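Local coordinates for protein 6-phosphogluconate dehydrogenase NAD-binding (Dyadobacter fermentans, PDB 4GBJ) that probably binds NAD or NADP and acts as an oxidoreductase of the 6-phosphogluconate and 3-hydroxyisobutyrate dehydrogenase type, at residues B[57-62]-B[85-90]; B[63-68]-B[91-96]; B[79-84]-B[108-113]. All coordinates share one frame; numbering follows the deposited sequence.

Interaction 1. Residues B[57-62]-B[85-90]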
# COMPACT_ATOMS: atom_id res chain seq x y z
N ASP B 57 -33.73 20.24 -19.25
CA ASP B 57 -34.14 21.61 -18.91
C ASP B 57 -33.03 22.37 -18.16
O ASP B 57 -33.08 23.59 -18.09
CB ASP B 57 -35.41 21.58 -18.04
CG ASP B 57 -36.64 20.93 -18.68
OD1 ASP B 57 -36.76 20.97 -19.94
OD2 ASP B 57 -37.52 20.46 -17.91
N ALA B 58 -32.04 21.64 -17.61
CA ALA B 58 -30.90 22.20 -16.87
C ALA B 58 -29.77 22.66 -17.82
O ALA B 58 -28.95 23.50 -17.44
CB ALA B 58 -30.35 21.13 -15.93
N ILE B 59 -29.72 22.11 -19.05
CA ILE B 59 -28.64 22.35 -20.02
C ILE B 59 -28.80 23.65 -20.76
O ILE B 59 -29.88 23.96 -21.24
CB ILE B 59 -28.54 21.18 -21.05
CG1 ILE B 59 -28.36 19.83 -20.33
CG2 ILE B 59 -27.38 21.41 -22.01
CD1 ILE B 59 -27.10 19.70 -19.55
N THR B 60 -27.69 24.39 -20.89
CA THR B 60 -27.61 25.63 -21.66
C THR B 60 -26.71 25.37 -22.87
O THR B 60 -25.55 25.01 -22.67
CB THR B 60 -27.01 26.77 -20.79
OG1 THR B 60 -27.87 27.04 -19.69
CG2 THR B 60 -26.83 28.08 -21.58
N PRO B 61 -27.17 25.63 -24.11
CA PRO B 61 -26.27 25.51 -25.28
C PRO B 61 -24.95 26.27 -25.05
O PRO B 61 -24.99 27.39 -24.58
CB PRO B 61 -27.09 26.16 -26.40
CG PRO B 61 -28.47 25.92 -26.01
CD PRO B 61 -28.52 26.05 -24.54
N GLY B 62 -23.82 25.60 -25.23
CA GLY B 62 -22.53 26.25 -25.02
C GLY B 62 -22.09 26.45 -23.58
O GLY B 62 -21.00 26.97 -23.35
N GLU B 85 -26.80 17.10 -27.80
CA GLU B 85 -27.09 18.04 -28.87
C GLU B 85 -27.53 19.39 -28.30
O GLU B 85 -27.12 20.44 -28.82
CB GLU B 85 -28.15 17.49 -29.80
CG GLU B 85 -28.54 18.51 -30.85
CD GLU B 85 -29.39 18.01 -32.00
OE1 GLU B 85 -30.18 17.05 -31.81
OE2 GLU B 85 -29.31 18.63 -33.08
N LYS B 86 -28.34 19.39 -27.21
CA LYS B 86 -28.72 20.66 -26.62
C LYS B 86 -27.47 21.34 -26.04
O LYS B 86 -27.27 22.50 -26.29
CB LYS B 86 -29.79 20.49 -25.57
CG LYS B 86 -30.38 21.81 -25.13
CD LYS B 86 -31.50 21.59 -24.19
CE LYS B 86 -32.10 22.89 -23.74
NZ LYS B 86 -33.15 22.65 -22.72
N LEU B 87 -26.62 20.61 -25.32
CA LEU B 87 -25.32 21.13 -24.80
C LEU B 87 -24.52 21.83 -25.95
O LEU B 87 -23.98 22.90 -25.75
CB LEU B 87 -24.50 20.00 -24.19
CG LEU B 87 -23.17 20.40 -23.57
CD1 LEU B 87 -23.35 21.48 -22.50
CD2 LEU B 87 -22.47 19.19 -23.02
N GLY B 88 -24.50 21.19 -27.11
CA GLY B 88 -24.06 21.78 -28.37
C GLY B 88 -22.68 22.40 -28.46
O GLY B 88 -21.79 22.08 -27.67
N LYS B 89 -22.52 23.30 -29.44
CA LYS B 89 -21.25 23.95 -29.77
C LYS B 89 -20.63 24.67 -28.59
O LYS B 89 -21.28 25.48 -27.95
CB LYS B 89 -21.41 24.93 -30.93
CG LYS B 89 -20.07 25.37 -31.50
CD LYS B 89 -20.22 26.37 -32.64
CE LYS B 89 -19.02 27.28 -32.79
NZ LYS B 89 -17.78 26.53 -33.14
N ASP B 90 -19.35 24.34 -28.31
CA ASP B 90 -18.54 24.91 -27.23
C ASP B 90 -19.05 24.50 -25.82
O ASP B 90 -18.47 24.96 -24.84
CB ASP B 90 -18.43 26.45 -27.35
CG ASP B 90 -17.87 26.92 -28.67
OD1 ASP B 90 -17.01 26.19 -29.23
OD2 ASP B 90 -18.24 28.04 -29.13

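Interaction 2. Residues B[63-68]-B[91-96]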
# COMPACT_ATOMS: atom_id res chain seq x y z
N GLY B 63 -22.92 26.04 -22.61
CA GLY B 63 -22.64 26.13 -21.18
C GLY B 63 -21.83 24.96 -20.64
O GLY B 63 -21.24 24.20 -21.39
N ILE B 64 -21.78 24.84 -19.30
CA ILE B 64 -21.05 23.81 -18.57
C ILE B 64 -22.04 22.90 -17.86
O ILE B 64 -22.97 23.38 -17.24
CB ILE B 64 -20.09 24.45 -17.53
CG1 ILE B 64 -18.97 25.25 -18.24
CG2 ILE B 64 -19.47 23.39 -16.60
CD1 ILE B 64 -18.44 26.40 -17.40
N VAL B 65 -21.81 21.59 -17.92
CA VAL B 65 -22.65 20.66 -17.17
C VAL B 65 -21.72 19.70 -16.41
O VAL B 65 -20.79 19.19 -16.99
CB VAL B 65 -23.70 19.89 -18.03
CG1 VAL B 65 -23.05 19.18 -19.23
CG2 VAL B 65 -24.45 18.88 -17.15
N PHE B 66 -21.93 19.54 -15.13
CA PHE B 66 -21.21 18.56 -14.32
C PHE B 66 -22.13 17.38 -14.12
O PHE B 66 -23.31 17.61 -13.94
CB PHE B 66 -20.83 19.12 -12.95
CG PHE B 66 -19.63 20.05 -12.92
CD1 PHE B 66 -18.43 19.63 -12.39
CD2 PHE B 66 -19.71 21.33 -13.44
CE1 PHE B 66 -17.32 20.46 -12.40
CE2 PHE B 66 -18.60 22.17 -13.43
CZ PHE B 66 -17.40 21.72 -12.93
N SER B 67 -21.60 16.15 -14.10
CA SER B 67 -22.40 14.99 -13.73
C SER B 67 -21.63 14.11 -12.78
O SER B 67 -20.40 13.95 -12.89
CB SER B 67 -22.85 14.19 -14.95
OG SER B 67 -21.77 13.53 -15.59
N VAL B 68 -22.34 13.53 -11.84
CA VAL B 68 -21.73 12.57 -10.93
C VAL B 68 -22.81 11.57 -10.64
O VAL B 68 -23.85 11.91 -10.06
CB VAL B 68 -21.05 13.19 -9.69
CG1 VAL B 68 -22.00 13.96 -8.83
CG2 VAL B 68 -20.34 12.11 -8.87
N GLY B 91 -20.07 23.65 -25.73
CA GLY B 91 -20.57 23.18 -24.45
C GLY B 91 -19.54 22.25 -23.85
O GLY B 91 -18.75 21.64 -24.58
N VAL B 92 -19.44 22.22 -22.53
CA VAL B 92 -18.45 21.38 -21.84
C VAL B 92 -19.13 20.52 -20.78
O VAL B 92 -19.87 21.06 -19.96
CB VAL B 92 -17.32 22.23 -21.20
CG1 VAL B 92 -16.33 21.35 -20.45
CG2 VAL B 92 -16.58 23.06 -22.26
N HIS B 93 -18.88 19.19 -20.80
CA HIS B 93 -19.40 18.24 -19.84
C HIS B 93 -18.25 17.72 -18.98
O HIS B 93 -17.32 17.14 -19.53
CB HIS B 93 -20.12 17.08 -20.56
CG HIS B 93 -20.54 15.94 -19.65
ND1 HIS B 93 -20.93 14.72 -20.18
CD2 HIS B 93 -20.69 15.90 -18.30
CE1 HIS B 93 -21.21 13.95 -19.13
NE2 HIS B 93 -21.10 14.63 -17.98
N VAL B 94 -18.26 18.01 -17.69
CA VAL B 94 -17.29 17.54 -16.70
C VAL B 94 -17.90 16.30 -16.07
O VAL B 94 -18.84 16.36 -15.28
CB VAL B 94 -16.94 18.63 -15.67
CG1 VAL B 94 -15.79 18.18 -14.77
CG2 VAL B 94 -16.57 19.93 -16.37
N SER B 95 -17.39 15.17 -16.47
CA SER B 95 -17.95 13.88 -16.15
C SER B 95 -17.14 13.27 -15.01
O SER B 95 -16.01 12.80 -15.19
CB SER B 95 -17.94 13.03 -17.42
OG SER B 95 -18.47 11.73 -17.23
N MSE B 96 -17.66 13.36 -13.83
CA MSE B 96 -16.93 12.94 -12.61
C MSE B 96 -17.25 11.54 -12.11
O MSE B 96 -16.64 11.10 -11.14
CB MSE B 96 -17.20 13.93 -11.52
CG MSE B 96 -16.84 15.35 -11.95
SE MSE B 96 -16.86 16.60 -10.48
CE MSE B 96 -18.70 16.62 -10.22
O HOH W 1 -20.15 11.42 -15.15

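Interaction 3. Residues B[79-84]-B[108-113]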
# COMPACT_ATOMS: atom_id res chain seq x y z
N PHE B 79 -26.91 10.90 -20.78
CA PHE B 79 -26.27 11.61 -21.87
C PHE B 79 -26.65 11.03 -23.25
O PHE B 79 -25.81 10.58 -24.04
CB PHE B 79 -24.75 11.68 -21.64
CG PHE B 79 -24.49 12.75 -20.60
CD1 PHE B 79 -24.33 14.06 -20.98
CD2 PHE B 79 -24.64 12.47 -19.25
CE1 PHE B 79 -24.21 15.07 -20.01
CE2 PHE B 79 -24.55 13.50 -18.29
CZ PHE B 79 -24.37 14.79 -18.69
N SER B 80 -27.94 11.14 -23.55
CA SER B 80 -28.50 10.71 -24.83
C SER B 80 -28.06 11.68 -25.90
O SER B 80 -27.63 12.79 -25.57
CB SER B 80 -30.02 10.71 -24.73
OG SER B 80 -30.48 12.04 -24.49
N MSE B 81 -28.22 11.31 -27.17
CA MSE B 81 -27.88 12.21 -28.28
C MSE B 81 -28.61 13.57 -28.22
O MSE B 81 -28.01 14.58 -28.58
CB MSE B 81 -28.23 11.54 -29.62
CG MSE B 81 -27.24 10.48 -30.05
SE MSE B 81 -27.63 10.06 -31.98
CE MSE B 81 -29.43 9.65 -31.94
N GLU B 82 -29.89 13.58 -27.80
CA GLU B 82 -30.71 14.78 -27.76
C GLU B 82 -30.27 15.71 -26.62
O GLU B 82 -30.29 16.92 -26.81
CB GLU B 82 -32.22 14.46 -27.67
CG GLU B 82 -32.69 13.93 -26.33
CD GLU B 82 -33.90 13.01 -26.43
OE1 GLU B 82 -33.76 11.81 -26.12
OE2 GLU B 82 -34.97 13.49 -26.86
N LEU B 83 -29.79 15.18 -25.50
CA LEU B 83 -29.30 16.01 -24.42
C LEU B 83 -27.94 16.62 -24.80
O LEU B 83 -27.76 17.84 -24.65
CB LEU B 83 -29.22 15.23 -23.11
CG LEU B 83 -28.82 16.11 -21.90
CD1 LEU B 83 -29.47 15.62 -20.61
CD2 LEU B 83 -27.30 16.12 -21.68
N VAL B 84 -27.03 15.81 -25.35
CA VAL B 84 -25.69 16.26 -25.79
C VAL B 84 -25.85 17.31 -26.94
O VAL B 84 -25.09 18.29 -27.05
CB VAL B 84 -24.85 15.03 -26.26
CG1 VAL B 84 -23.49 15.45 -26.81
CG2 VAL B 84 -24.65 14.02 -25.14
N ALA B 108 -17.45 10.79 -25.35
CA ALA B 108 -16.69 11.96 -25.86
C ALA B 108 -16.81 12.09 -27.33
O ALA B 108 -16.87 13.22 -27.87
CB ALA B 108 -15.20 11.84 -25.48
N GLN B 109 -16.86 10.95 -27.99
CA GLN B 109 -17.02 10.93 -29.46
C GLN B 109 -18.40 11.57 -29.81
O GLN B 109 -18.46 12.47 -30.65
CB GLN B 109 -16.86 9.48 -30.00
CG GLN B 109 -15.96 9.40 -31.24
CD GLN B 109 -16.57 10.08 -32.46
OE1 GLN B 109 -17.51 9.55 -33.09
NE2 GLN B 109 -16.04 11.24 -32.88
N VAL B 110 -19.46 11.21 -29.09
CA VAL B 110 -20.81 11.72 -29.35
C VAL B 110 -20.87 13.23 -29.08
O VAL B 110 -21.50 13.96 -29.84
CB VAL B 110 -21.90 10.96 -28.54
CG1 VAL B 110 -23.30 11.57 -28.75
CG2 VAL B 110 -21.90 9.47 -28.91
N HIS B 111 -20.16 13.72 -28.06
CA HIS B 111 -20.12 15.15 -27.76
C HIS B 111 -19.52 15.93 -28.93
O HIS B 111 -20.04 16.96 -29.29
CB HIS B 111 -19.34 15.43 -26.46
CG HIS B 111 -20.09 15.11 -25.19
ND1 HIS B 111 -20.56 13.84 -24.92
CD2 HIS B 111 -20.39 15.92 -24.14
CE1 HIS B 111 -21.15 13.91 -23.73
NE2 HIS B 111 -21.03 15.12 -23.20
N GLU B 112 -18.42 15.44 -29.50
CA GLU B 112 -17.78 16.09 -30.67
C GLU B 112 -18.65 16.14 -31.92
O GLU B 112 -18.38 16.98 -32.78
CB GLU B 112 -16.46 15.38 -31.04
CG GLU B 112 -15.37 15.52 -29.98
CD GLU B 112 -14.97 16.93 -29.53
OE1 GLU B 112 -14.41 17.05 -28.41
OE2 GLU B 112 -15.21 17.90 -30.28
N TRP B 113 -19.69 15.29 -32.04
CA TRP B 113 -20.60 15.36 -33.18
C TRP B 113 -21.33 16.68 -33.21
O TRP B 113 -21.67 17.18 -34.28
CB TRP B 113 -21.66 14.26 -33.14
CG TRP B 113 -21.19 12.84 -33.12
CD1 TRP B 113 -19.94 12.37 -33.41
CD2 TRP B 113 -22.02 11.70 -32.96
NE1 TRP B 113 -19.91 11.00 -33.23
CE2 TRP B 113 -21.19 10.56 -33.01
CE3 TRP B 113 -23.39 11.53 -32.71
CZ2 TRP B 113 -21.68 9.27 -32.81
CZ3 TRP B 113 -23.88 10.25 -32.52
CH2 TRP B 113 -23.03 9.13 -32.56

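Interaction 1. Residues B[57-62]-B[85-90]
G62 and L87 are joined by the one hydrogen bond between residues 57-62 and 85-90: G62 N donates a hydrogen bond to L87 O over 2.8 Å. The bond is almost straight, 171° at the hydrogen, although the donor stands somewhat off the carbonyl plane. L87 ends helix 81-87, and its carbonyl accepts from the loop. G88 then leaves helical geometry with positive phi, and the chain runs on beside G62.

Weaker polar contacts surround this bond. P61 CA approaches two helix-end carbonyls, with K86 O at 3.3 Å and L87 O slightly farther, while G62 CA meets K89 O at 3.3 Å; all three are CA-H...O contacts. The proline ring also lies against K86 O through CB and CG. G62 O accepts a hydrogen bond from R148.

Apolar packing comes from I59. Its CG2, anti to the backbone N, is directed onto the helix and presses on L87 CA at 3.5 Å, closer than carbons usually pack. The same methyl meets L87 CB at 3.9 Å, and both side chains also rest on V65 of strand 64-67.

The lysine contact is mostly aliphatic. K86 is extended along its whole length, which lays CE alongside I59 O at 3.5 Å and carries NZ to a hydrogen bond with I56 O. D57 OD1 remains 4.9 Å from K86 NZ; its negative charge may still be felt there, but the two make no salt bridge.

The arrangement belongs to a Rossmann-type domain: the loop entering one parallel strand is fastened to the C-terminal end of the helix that precedes the neighbouring strand, at the end of the sheet where both strands begin.

Interaction 2. Residues B[63-68]-B[91-96]
Strands 64-67 and 92-95 run parallel, their axes 4.7 Å apart and 17° askew, in a register that pairs I64 with V92 through S67 with S95. Five backbone hydrogen bonds of 2.9 to 3.0 Å, with donors taken in turn from the two strands, link V92 N to G63 O, V65 N to V92 O, V94 N to V65 O, S67 N to V94 O and M96 N to S67 O.

On the face bearing I64, F66, V92 and V94, the phenyl ring lies beside V94. V94 CB sits over the ring, 3.9 Å from the centroid and 19° off its normal, a CH-pi contact, and V94 CG1 touches F66 CE1 at 3.6 Å. The selenomethionine M96 approaches the ring edge instead: its SE is in the ring plane, 5.2 Å from the F66 centroid, and makes a Met-aromatic contact. An alanine in place of F66 would remove the ring and is likely to leave V94 CB and the M96 selenium without their aromatic partner, opening a gap between them.

On the other face H93 reaches across to S67. With CG anti to the backbone N (chi1 172°), the imidazole swings along the strand until NE2 meets S67 OG at 2.7 Å, in the ring plane; either could donate. S95 CB packs over a face of the imidazole, and H93 ND1 is probably bonded to H111. One water bridges S67 OG and S95 OG at 2.7 Å each, while S95 OG also bonds Y118. The buried polar atoms thus form a connected network.

Strand 64-67 bonds in turn to strand 8-11, and V68 touches the glycine-rich turn that resembles a dinucleotide-binding GxGxxG. Adjacent parallel strands of this kind form the central sheet of a Rossmann fold.

Interaction 3. Residues B[79-84]-B[108-113]
V84 CG1 stands anti to the backbone N (chi1 177°), while H111 CG is anti to its own carbonyl carbon (chi1 -76°); together these torsions set the methyl over the imidazole. The setting is a Rossmann-type domain, where helices 81-87 and 101-113 lie side by side, linked in the chain through strand 92-95.

V84 CG1 is 3.9 Å from the H111 ring centroid and 17° off the normal, a CH-pi contact over the face. The other methyl of V84, CG2, lies near H111 CE1, and CG1 also touches H111 CA at 3.5 Å, so the valine straddles backbone and ring. F79 CD1 comes within 4.1 Å of H111 NE2. Both imidazole nitrogens have partners beyond the contact: ND1 bonds L107 O, and NE2 has a partner on strand 92-95, which probably fixes the rotation of the ring.

S80 is the N-cap of helix 81-87, its OG accepting a weak bond from L83 N. One residue on, the selenomethionine M81 bends at chi3 and crosses to W113. The methylene M81 CG also packs on V110 CG1. The indole lies over V110 CA and is held from within its own helix: W113 NE1 donates to Q109 OE1, nearly in the indole plane. At the ring's outer edge M81 SE makes a Met-aromatic contact, 3.8 Å from W113 CZ3.

In the fold
Interactions 1 and 3 share helix 81-87, whose L87 packs on the strands of interaction 2: L87 CD2 lies 3.8 Å from V65 CG1. From the loop of interaction 1, I59 CD1 lies 3.7 Å from V65 CG2. Interactions 1 and 3 also touch, L87 CD2 being 4.0 Å from H111 CD2. A probable hydrogen bond of 3.1 Å between H93 ND1 and H111 NE2 ties the sheet to helix 101-113, and F79 stacks on H93. Interactions 1 and 3 lie away from the predicted active site and from the bound sodium ion, whereas in interaction 2 the M96 side chain is about 9 Å from that of K174, the predicted active-site lysine.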